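Local coordinates for uncharacterized protein (Bordetella bronchiseptica RB50, PDB 3BE3) that is of unknown function but forms a small antiparallel beta domain, SH3-like by its family, and is found paired with a second copy in the crystal assembly, at residues D19-G25 against V37-Y43; R53-W58 against P70-Y74. All coordinates share one frame; numbering follows the deposited sequence.

Contact 1 of 2, residues D19-G25 against V37-Y43; sequences DHYLALG and VVYTRLY
Tyr21, Leu22 and Ala23 face Arg41, Thr40 and Tyr39 in turn as strands 20-29 and 35-41 run antiparallel, their short axes at 143°, in a beta hairpin of the domain's antiparallel sheet. Leu22 and Thr40 form a hydrogen-bonded pair, with Leu22 N to Thr40 O and Thr40 N to Leu22 O both 2.8 Å. Past Ala23 the register slips by one residue in a beta bulge: Leu24 N reaches Val38 O, and Val38 N reaches Gly25 O. Gly25 has backbone angles that would press a side chain against the preceding carbonyl, which suits glycine here.

Tyr21, Tyr39 and Tyr43 make an aromatic cluster on one side of the hairpin. Tyr39 and Tyr43 turn their edges toward opposite faces of Tyr21 in offset edge-to-face pairs, the Tyr43 plane at 89° to it and that of Tyr39 steeply inclined, and Tyr39 CD1 comes to 3.5 Å from Tyr21 CD2. Tyrosine adds a polar end to this apolar packing, as the Tyr21 OH and Tyr43 OH are hydrogen-bonded at 2.8 Å. Setting CG between its backbone N and carbonyl carbon (chi1 61°) brings the Tyr43 ring against Asp19, whose carboxylate stacks over the ring centre. On the other side of the hairpin Leu42 lays CD1 against Leu22 CB. Where the strands part, a water accepts from His20 N at 2.8 Å and donates to Leu42 O at 3.1 Å.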
ATOM      1  N   ASP B  19       4.883  16.716   9.858  1.00 18.82           N
ATOM      2  CA  ASP B  19       3.564  16.159   9.558  1.00 20.06           C
ATOM      3  C   ASP B  19       3.366  14.733  10.058  1.00 18.17           C
ATOM      4  O   ASP B  19       4.329  13.978  10.208  1.00 16.72           O
ATOM      5  CB  ASP B  19       3.290  16.209   8.047  1.00 20.57           C
ATOM      6  CG  ASP B  19       3.199  17.632   7.512  1.00 24.68           C
ATOM      7  OD1 ASP B  19       2.500  18.465   8.132  1.00 26.11           O
ATOM      8  OD2 ASP B  19       3.815  17.913   6.463  1.00 27.65           O
ATOM      9  N   HIS B  20       2.107  14.372  10.302  1.00 16.74           N
ATOM     10  CA  HIS B  20       1.748  13.039  10.794  1.00 16.30           C
ATOM     11  C   HIS B  20       1.134  12.155   9.713  1.00 15.22           C
ATOM     12  O   HIS B  20       0.479  12.643   8.785  1.00 13.52           O
ATOM     13  CB  HIS B  20       0.785  13.159  11.984  1.00 15.63           C
ATOM     14  CG  HIS B  20       1.406  13.797  13.187  1.00 18.07           C
ATOM     15  ND1 HIS B  20       1.983  13.064  14.204  1.00 19.10           N
ATOM     16  CD2 HIS B  20       1.616  15.100  13.495  1.00 14.60           C
ATOM     17  CE1 HIS B  20       2.524  13.888  15.085  1.00 17.44           C
ATOM     18  NE2 HIS B  20       2.316  15.128  14.676  1.00 19.70           N
ATOM     19  N   TYR B  21       1.356  10.849   9.844  1.00 14.76           N
ATOM     20  CA  TYR B  21       0.846   9.877   8.884  1.00 14.30           C
ATOM     21  C   TYR B  21       0.324   8.638   9.610  1.00 13.70           C
ATOM     22  O   TYR B  21       0.738   8.348  10.739  1.00 13.92           O
ATOM     23  CB  TYR B  21       1.960   9.446   7.908  1.00 13.68           C
ATOM     24  CG  TYR B  21       2.535  10.553   7.048  1.00 16.27           C
ATOM     25  CD1 TYR B  21       3.546  11.385   7.515  1.00 15.79           C
ATOM     26  CD2 TYR B  21       2.068  10.771   5.756  1.00 16.09           C
ATOM     27  CE1 TYR B  21       4.076  12.411   6.713  1.00 16.85           C
ATOM     28  CE2 TYR B  21       2.592  11.794   4.949  1.00 16.71           C
ATOM     29  CZ  TYR B  21       3.594  12.606   5.430  1.00 18.20           C
ATOM     30  OH  TYR B  21       4.115  13.595   4.622  1.00 20.06           O
ATOM     31  N   LEU B  22      -0.590   7.921   8.961  1.00 12.72           N
ATOM     32  CA  LEU B  22      -1.146   6.696   9.527  1.00 12.05           C
ATOM     33  C   LEU B  22      -0.617   5.515   8.732  1.00 13.10           C
ATOM     34  O   LEU B  22      -0.991   5.332   7.574  1.00 11.38           O
ATOM     35  CB  LEU B  22      -2.681   6.697   9.460  1.00 10.37           C
ATOM     36  CG  LEU B  22      -3.386   5.374   9.832  1.00 11.92           C
ATOM     37  CD1 LEU B  22      -3.103   4.988  11.268  1.00  9.91           C
ATOM     38  CD2 LEU B  22      -4.892   5.515   9.598  1.00  9.60           C
ATOM     39  N   ALA B  23       0.262   4.726   9.344  1.00 11.84           N
ATOM     40  CA  ALA B  23       0.794   3.546   8.680  1.00 11.92           C
ATOM     41  C   ALA B  23      -0.223   2.437   8.943  1.00 12.67           C
ATOM     42  O   ALA B  23      -0.490   2.094  10.096  1.00 11.85           O
ATOM     43  CB  ALA B  23       2.171   3.172   9.261  1.00 10.46           C
ATOM     44  N   LEU B  24      -0.800   1.896   7.871  1.00 12.39           N
ATOM     45  CA  LEU B  24      -1.806   0.841   7.973  1.00 12.35           C
ATOM     46  C   LEU B  24      -1.199  -0.549   8.133  1.00 13.01           C
ATOM     47  O   LEU B  24      -1.832  -1.458   8.670  1.00 11.87           O
ATOM     48  CB  LEU B  24      -2.703   0.854   6.729  1.00 12.46           C
ATOM     49  CG  LEU B  24      -3.640   2.054   6.547  1.00 14.48           C
ATOM     50  CD1 LEU B  24      -4.293   1.971   5.175  1.00 15.22           C
ATOM     51  CD2 LEU B  24      -4.680   2.084   7.664  1.00 13.49           C
ATOM     52  N   GLY B  25       0.024  -0.716   7.646  1.00 12.80           N
ATOM     53  CA  GLY B  25       0.689  -2.003   7.762  1.00 13.83           C
ATOM     54  C   GLY B  25       1.760  -2.196   6.706  1.00 14.19           C
ATOM     55  O   GLY B  25       2.055  -1.284   5.927  1.00 15.64           O
ATOM     56  N   VAL B  37       5.884   0.172   3.274  1.00  9.75           N
ATOM     57  CA  VAL B  37       4.950   0.646   4.297  1.00 10.35           C
ATOM     58  C   VAL B  37       3.807   1.339   3.552  1.00 10.95           C
ATOM     59  O   VAL B  37       4.045   2.136   2.641  1.00 11.54           O
ATOM     60  CB  VAL B  37       5.606   1.685   5.266  1.00 10.02           C
ATOM     61  CG1 VAL B  37       4.558   2.259   6.236  1.00  7.75           C
ATOM     62  CG2 VAL B  37       6.751   1.035   6.038  1.00 10.08           C
ATOM     63  N   VAL B  38       2.573   1.008   3.926  1.00 12.45           N
ATOM     64  CA  VAL B  38       1.376   1.607   3.336  1.00 11.45           C
ATOM     65  C   VAL B  38       0.915   2.635   4.364  1.00 11.01           C
ATOM     66  O   VAL B  38       0.648   2.279   5.512  1.00 10.54           O
ATOM     67  CB  VAL B  38       0.257   0.554   3.131  1.00 12.47           C
ATOM     68  CG1 VAL B  38      -1.008   1.224   2.595  1.00 11.07           C
ATOM     69  CG2 VAL B  38       0.736  -0.514   2.160  1.00 11.29           C
ATOM     70  N   TYR B  39       0.835   3.901   3.964  1.00 10.64           N
ATOM     71  CA  TYR B  39       0.440   4.954   4.898  1.00 12.39           C
ATOM     72  C   TYR B  39      -0.399   6.078   4.279  1.00 13.34           C
ATOM     73  O   TYR B  39      -0.351   6.318   3.072  1.00 12.50           O
ATOM     74  CB  TYR B  39       1.698   5.539   5.556  1.00 13.45           C
ATOM     75  CG  TYR B  39       2.694   6.214   4.620  1.00 15.36           C
ATOM     76  CD1 TYR B  39       2.839   7.600   4.601  1.00 14.40           C
ATOM     77  CD2 TYR B  39       3.522   5.470   3.786  1.00 15.40           C
ATOM     78  CE1 TYR B  39       3.785   8.227   3.777  1.00 16.05           C
ATOM     79  CE2 TYR B  39       4.471   6.091   2.960  1.00 15.78           C
ATOM     80  CZ  TYR B  39       4.601   7.466   2.960  1.00 15.93           C
ATOM     81  OH  TYR B  39       5.564   8.064   2.169  1.00 20.69           O
ATOM     82  N   THR B  40      -1.155   6.775   5.122  1.00 13.90           N
ATOM     83  CA  THR B  40      -2.014   7.861   4.668  1.00 14.51           C
ATOM     84  C   THR B  40      -1.580   9.139   5.365  1.00 16.25           C
ATOM     85  O   THR B  40      -1.178   9.102   6.524  1.00 14.70           O
ATOM     86  CB  THR B  40      -3.485   7.581   5.045  1.00 15.20           C
ATOM     87  OG1 THR B  40      -3.847   6.266   4.610  1.00 20.54           O
ATOM     88  CG2 THR B  40      -4.416   8.611   4.401  1.00 15.25           C
ATOM     89  N   ARG B  41      -1.653  10.269   4.671  1.00 16.94           N
ATOM     90  CA  ARG B  41      -1.276  11.521   5.317  1.00 16.67           C
ATOM     91  C   ARG B  41      -2.440  12.005   6.166  1.00 15.66           C
ATOM     92  O   ARG B  41      -3.610  11.798   5.821  1.00 13.05           O
ATOM     93  CB  ARG B  41      -0.878  12.589   4.292  1.00 19.58           C
ATOM     94  CG  ARG B  41      -1.888  12.845   3.211  1.00 19.99           C
ATOM     95  CD  ARG B  41      -1.380  13.893   2.222  1.00 23.26           C
ATOM     96  NE  ARG B  41      -2.154  13.837   0.988  1.00 19.88           N
ATOM     97  CZ  ARG B  41      -3.420  14.217   0.879  1.00 20.86           C
ATOM     98  NH1 ARG B  41      -4.071  14.707   1.927  1.00 21.47           N
ATOM     99  NH2 ARG B  41      -4.054  14.053  -0.271  1.00 20.41           N
ATOM    100  N   LEU B  42      -2.107  12.647   7.280  1.00 13.95           N
ATOM    101  CA  LEU B  42      -3.113  13.153   8.196  1.00 13.26           C
ATOM    102  C   LEU B  42      -3.065  14.678   8.266  1.00 13.89           C
ATOM    103  O   LEU B  42      -3.008  15.270   9.346  1.00 13.28           O
ATOM    104  CB  LEU B  42      -2.903  12.526   9.579  1.00 12.74           C
ATOM    105  CG  LEU B  42      -2.865  10.987   9.554  1.00 12.35           C
ATOM    106  CD1 LEU B  42      -2.523  10.458  10.941  1.00 11.50           C
ATOM    107  CD2 LEU B  42      -4.206  10.424   9.070  1.00 10.52           C
ATOM    108  N   TYR B  43      -3.087  15.300   7.091  1.00 14.71           N
ATOM    109  CA  TYR B  43      -3.088  16.756   6.954  1.00 15.46           C
ATOM    110  C   TYR B  43      -3.582  17.083   5.547  1.00 15.50           C
ATOM    111  O   TYR B  43      -3.513  16.237   4.642  1.00 16.18           O
ATOM    112  CB  TYR B  43      -1.681  17.332   7.180  1.00 15.00           C
ATOM    113  CG  TYR B  43      -0.626  16.849   6.208  1.00 19.46           C
ATOM    114  CD1 TYR B  43      -0.328  17.559   5.051  1.00 18.94           C
ATOM    115  CD2 TYR B  43       0.065  15.669   6.440  1.00 18.95           C
ATOM    116  CE1 TYR B  43       0.642  17.099   4.147  1.00 21.69           C
ATOM    117  CE2 TYR B  43       1.029  15.206   5.548  1.00 20.99           C
ATOM    118  CZ  TYR B  43       1.316  15.921   4.401  1.00 21.22           C
ATOM    119  OH  TYR B  43       2.268  15.456   3.521  1.00 23.95           O
TER
HETATM  120  O   HOH W   1      -0.233  15.974  10.471  1.00 23.04           O

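Contact 2 of 2, residues R53-W58 against P70-Y74; sequences RLLRIW and PRFAY. With SO4 (sulfate ion), chain D.
Phe72 lies flat on Trp58, the phenyl ring over the six-membered ring of the indole with centroids 3.6 Å apart and planes only 3° from parallel. Phe72 CB continues the overlap as a CH-pi contact over the five-membered ring, 3.8 Å from its centroid. The broad indole therefore accommodates both the phenyl ring and the methylene that carries it. Trp58 has CG anti to its backbone N (chi1 175°), which brings one indole face against Phe72 although its CB starts out away from that strand. Near the stack a water accepts from Phe72 N and lies 2.7 Å from Trp58 O, to which it can donate.

Beside the stack, Arg71 bends at its third torsion (chi3 -65°) and gives NE to Ile57 O at 2.8 Å. Ile57 O lies in the guanidinium plane of Arg71, but NE stands above the plane of the Ile57 carbonyl. Ile57 CG2 packs along the same arginine, an apolar flank for its polar end.

Here the short helix 55-58 meets strand 67-76 of the antiparallel sheet, and two arginines come together at a sulfate, probably from the crystallisation liquor. Arg53, fully extended, lays its guanidinium on that of Arg71. The anion would offset their like charges: Arg53 NH2 donates to sulfate O3 at 2.9 Å, while Arg53 NH1 and Arg71 NH1 each donate to sulfate O1 at 3.0 Å. Arginine suits both places because its flat group can stack and donate along its edge at once.

Farther out, Tyr16 and His15 complete the sulfate site, and Glu60 forms a salt bridge with Arg71 NH2. Tyr39 and Tyr13 set ring edge to face with Trp58, and His15 does so with Phe72.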
ATOM      1  N   ARG B  53       6.098   3.294   0.753  1.00 14.10           N
ATOM      2  CA  ARG B  53       7.528   3.578   0.813  1.00 14.32           C
ATOM      3  C   ARG B  53       8.270   2.371   1.365  1.00 13.20           C
ATOM      4  O   ARG B  53       7.807   1.734   2.310  1.00 12.00           O
ATOM      5  CB  ARG B  53       7.786   4.795   1.699  1.00 15.76           C
ATOM      6  CG  ARG B  53       9.194   5.340   1.588  1.00 19.76           C
ATOM      7  CD  ARG B  53       9.284   6.749   2.156  1.00 19.46           C
ATOM      8  NE  ARG B  53      10.549   7.390   1.815  1.00 22.46           N
ATOM      9  CZ  ARG B  53      10.834   8.661   2.076  1.00 21.67           C
ATOM     10  NH1 ARG B  53       9.939   9.429   2.684  1.00 21.07           N
ATOM     11  NH2 ARG B  53      12.010   9.157   1.725  1.00 25.01           N
ATOM     12  N   LEU B  54       9.424   2.067   0.775  1.00 11.82           N
ATOM     13  CA  LEU B  54      10.226   0.934   1.219  1.00 12.62           C
ATOM     14  C   LEU B  54      10.429   0.985   2.730  1.00 12.54           C
ATOM     15  O   LEU B  54      10.719   2.037   3.300  1.00 11.37           O
ATOM     16  CB  LEU B  54      11.590   0.936   0.507  1.00 13.92           C
ATOM     17  CG  LEU B  54      11.561   0.730  -1.011  1.00 14.89           C
ATOM     18  CD1 LEU B  54      12.929   1.021  -1.605  1.00 16.63           C
ATOM     19  CD2 LEU B  54      11.120  -0.700  -1.323  1.00 16.46           C
ATOM     20  N   LEU B  55      10.266  -0.160   3.380  1.00 12.53           N
ATOM     21  CA  LEU B  55      10.434  -0.240   4.822  1.00 12.93           C
ATOM     22  C   LEU B  55      11.837   0.194   5.254  1.00 14.40           C
ATOM     23  O   LEU B  55      12.004   0.917   6.238  1.00 13.99           O
ATOM     24  CB  LEU B  55      10.162  -1.673   5.289  1.00 13.49           C
ATOM     25  CG  LEU B  55      10.349  -1.983   6.776  1.00 13.41           C
ATOM     26  CD1 LEU B  55       9.344  -1.205   7.592  1.00 13.11           C
ATOM     27  CD2 LEU B  55      10.158  -3.449   7.014  1.00 10.17           C
ATOM     28  N   ARG B  56      12.848  -0.249   4.515  1.00 15.22           N
ATOM     29  CA  ARG B  56      14.220   0.090   4.866  1.00 17.36           C
ATOM     30  C   ARG B  56      14.525   1.584   4.737  1.00 17.56           C
ATOM     31  O   ARG B  56      15.404   2.092   5.426  1.00 18.11           O
ATOM     32  CB  ARG B  56      15.208  -0.746   4.042  1.00 17.80           C
ATOM     33  CG  ARG B  56      15.139  -0.556   2.546  1.00 19.82           C
ATOM     34  CD  ARG B  56      16.202  -1.426   1.879  1.00 21.97           C
ATOM     35  NE  ARG B  56      16.376  -1.102   0.466  1.00 23.19           N
ATOM     36  CZ  ARG B  56      15.699  -1.667  -0.533  1.00 22.79           C
ATOM     37  NH1 ARG B  56      14.787  -2.604  -0.280  1.00 23.81           N
ATOM     38  NH2 ARG B  56      15.934  -1.284  -1.783  1.00 18.17           N
ATOM     39  N   ILE B  57      13.802   2.288   3.871  1.00 16.43           N
ATOM     40  CA  ILE B  57      14.010   3.728   3.731  1.00 17.59           C
ATOM     41  C   ILE B  57      13.234   4.424   4.856  1.00 17.34           C
ATOM     42  O   ILE B  57      13.720   5.373   5.473  1.00 18.00           O
ATOM     43  CB  ILE B  57      13.506   4.261   2.366  1.00 19.04           C
ATOM     44  CG1 ILE B  57      14.254   3.572   1.217  1.00 20.30           C
ATOM     45  CG2 ILE B  57      13.693   5.767   2.304  1.00 18.56           C
ATOM     46  CD1 ILE B  57      15.757   3.766   1.236  1.00 24.73           C
ATOM     47  N   TRP B  58      12.021   3.940   5.112  1.00 16.87           N
ATOM     48  CA  TRP B  58      11.158   4.471   6.174  1.00 16.03           C
ATOM     49  C   TRP B  58      11.901   4.411   7.507  1.00 15.98           C
ATOM     50  O   TRP B  58      11.821   5.339   8.314  1.00 16.72           O
ATOM     51  CB  TRP B  58       9.864   3.641   6.254  1.00 14.20           C
ATOM     52  CG  TRP B  58       8.897   3.968   7.387  1.00 13.17           C
ATOM     53  CD1 TRP B  58       9.021   3.615   8.695  1.00 16.14           C
ATOM     54  CD2 TRP B  58       7.630   4.650   7.280  1.00 14.10           C
ATOM     55  NE1 TRP B  58       7.910   4.018   9.407  1.00 15.48           N
ATOM     56  CE2 TRP B  58       7.042   4.648   8.558  1.00 15.71           C
ATOM     57  CE3 TRP B  58       6.933   5.238   6.223  1.00 14.49           C
ATOM     58  CZ2 TRP B  58       5.795   5.238   8.807  1.00 14.23           C
ATOM     59  CZ3 TRP B  58       5.691   5.820   6.478  1.00 15.49           C
ATOM     60  CH2 TRP B  58       5.138   5.805   7.751  1.00 15.11           C
ATOM     61  N   PRO B  70      14.794   9.736  13.770  1.00 29.71           N
ATOM     62  CA  PRO B  70      14.090   8.833  12.853  1.00 26.53           C
ATOM     63  C   PRO B  70      13.441   9.598  11.709  1.00 22.99           C
ATOM     64  O   PRO B  70      12.991  10.723  11.893  1.00 22.20           O
ATOM     65  CB  PRO B  70      13.031   8.182  13.747  1.00 27.38           C
ATOM     66  CG  PRO B  70      13.606   8.277  15.119  1.00 28.09           C
ATOM     67  CD  PRO B  70      14.217   9.658  15.124  1.00 28.65           C
ATOM     68  N   ARG B  71      13.410   8.994  10.525  1.00 21.29           N
ATOM     69  CA  ARG B  71      12.754   9.633   9.388  1.00 18.38           C
ATOM     70  C   ARG B  71      11.277   9.707   9.773  1.00 17.33           C
ATOM     71  O   ARG B  71      10.610  10.712   9.543  1.00 15.59           O
ATOM     72  CB  ARG B  71      12.922   8.793   8.116  1.00 16.93           C
ATOM     73  CG  ARG B  71      12.347   9.465   6.868  1.00 17.58           C
ATOM     74  CD  ARG B  71      12.359   8.550   5.649  1.00 16.72           C
ATOM     75  NE  ARG B  71      13.703   8.186   5.198  1.00 17.04           N
ATOM     76  CZ  ARG B  71      14.569   9.029   4.639  1.00 17.88           C
ATOM     77  NH1 ARG B  71      14.250  10.306   4.456  1.00 19.21           N
ATOM     78  NH2 ARG B  71      15.760   8.587   4.249  1.00 18.00           N
ATOM     79  N   PHE B  72      10.791   8.623  10.378  1.00 16.75           N
ATOM     80  CA  PHE B  72       9.406   8.513  10.842  1.00 17.99           C
ATOM     81  C   PHE B  72       9.397   8.033  12.295  1.00 17.30           C
ATOM     82  O   PHE B  72       9.866   6.934  12.578  1.00 18.09           O
ATOM     83  CB  PHE B  72       8.618   7.513   9.987  1.00 17.45           C
ATOM     84  CG  PHE B  72       8.270   8.015   8.603  1.00 19.30           C
ATOM     85  CD1 PHE B  72       9.104   7.767   7.516  1.00 17.32           C
ATOM     86  CD2 PHE B  72       7.089   8.728   8.384  1.00 19.23           C
ATOM     87  CE1 PHE B  72       8.767   8.218   6.235  1.00 18.71           C
ATOM     88  CE2 PHE B  72       6.748   9.178   7.118  1.00 18.80           C
ATOM     89  CZ  PHE B  72       7.589   8.924   6.039  1.00 18.10           C
ATOM     90  N   ALA B  73       8.871   8.847  13.207  1.00 16.89           N
ATOM     91  CA  ALA B  73       8.810   8.491  14.632  1.00 17.63           C
ATOM     92  C   ALA B  73       7.425   8.035  15.084  1.00 16.86           C
ATOM     93  O   ALA B  73       6.455   8.789  14.993  1.00 15.96           O
ATOM     94  CB  ALA B  73       9.254   9.670  15.490  1.00 19.06           C
ATOM     95  N   TYR B  74       7.338   6.804  15.583  1.00 17.32           N
ATOM     96  CA  TYR B  74       6.071   6.235  16.054  1.00 16.73           C
ATOM     97  C   TYR B  74       5.578   6.974  17.297  1.00 16.87           C
ATOM     98  O   TYR B  74       6.338   7.173  18.244  1.00 14.73           O
ATOM     99  CB  TYR B  74       6.265   4.744  16.390  1.00 16.08           C
ATOM    100  CG  TYR B  74       5.030   4.011  16.901  1.00 17.54           C
ATOM    101  CD1 TYR B  74       3.964   3.722  16.063  1.00 15.39           C
ATOM    102  CD2 TYR B  74       4.940   3.605  18.229  1.00 17.54           C
ATOM    103  CE1 TYR B  74       2.834   3.039  16.532  1.00 16.81           C
ATOM    104  CE2 TYR B  74       3.811   2.928  18.707  1.00 17.91           C
ATOM    105  CZ  TYR B  74       2.757   2.646  17.857  1.00 17.66           C
ATOM    106  OH  TYR B  74       1.638   1.982  18.336  1.00 18.23           O
TER
HETATM  107  S   SO4 D 200      11.956  12.598   2.972  1.00 30.66           S
HETATM  108  O1  SO4 D 200      11.536  11.588   3.966  1.00 29.76           O
HETATM  109  O2  SO4 D 200      13.377  12.925   3.196  1.00 31.90           O
HETATM  110  O3  SO4 D 200      11.790  12.056   1.616  1.00 29.89           O
HETATM  111  O4  SO4 D 200      11.136  13.811   3.125  1.00 28.77           O
HETATM  112  O   HOH W   2      12.430   6.114  10.786  1.00 21.26           O

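Contact 1 closes before contact 2 opens along the chain, and their centres lie about 11 Å apart. In the antiparallel sheet, ordered 50-54, 35-41, 20-29, 11-15, 67-76, 61-64, strands 35-41 and 50-54 are neighbours: Val37 N lies 2.7 Å from Arg53 O, a probable hydrogen bond. Val37 CG1 also packs on Trp58. These two buried residues join the hairpin to the packing of the strand 50-54 end and helix 55-58 against strand 67-76, with the arginines and sulfate beside this core. Val38 packs on its counterpart in the second subunit and Leu54 N bonds to Glu31 of that subunit, so the interface between the two copies involves segments of both contacts.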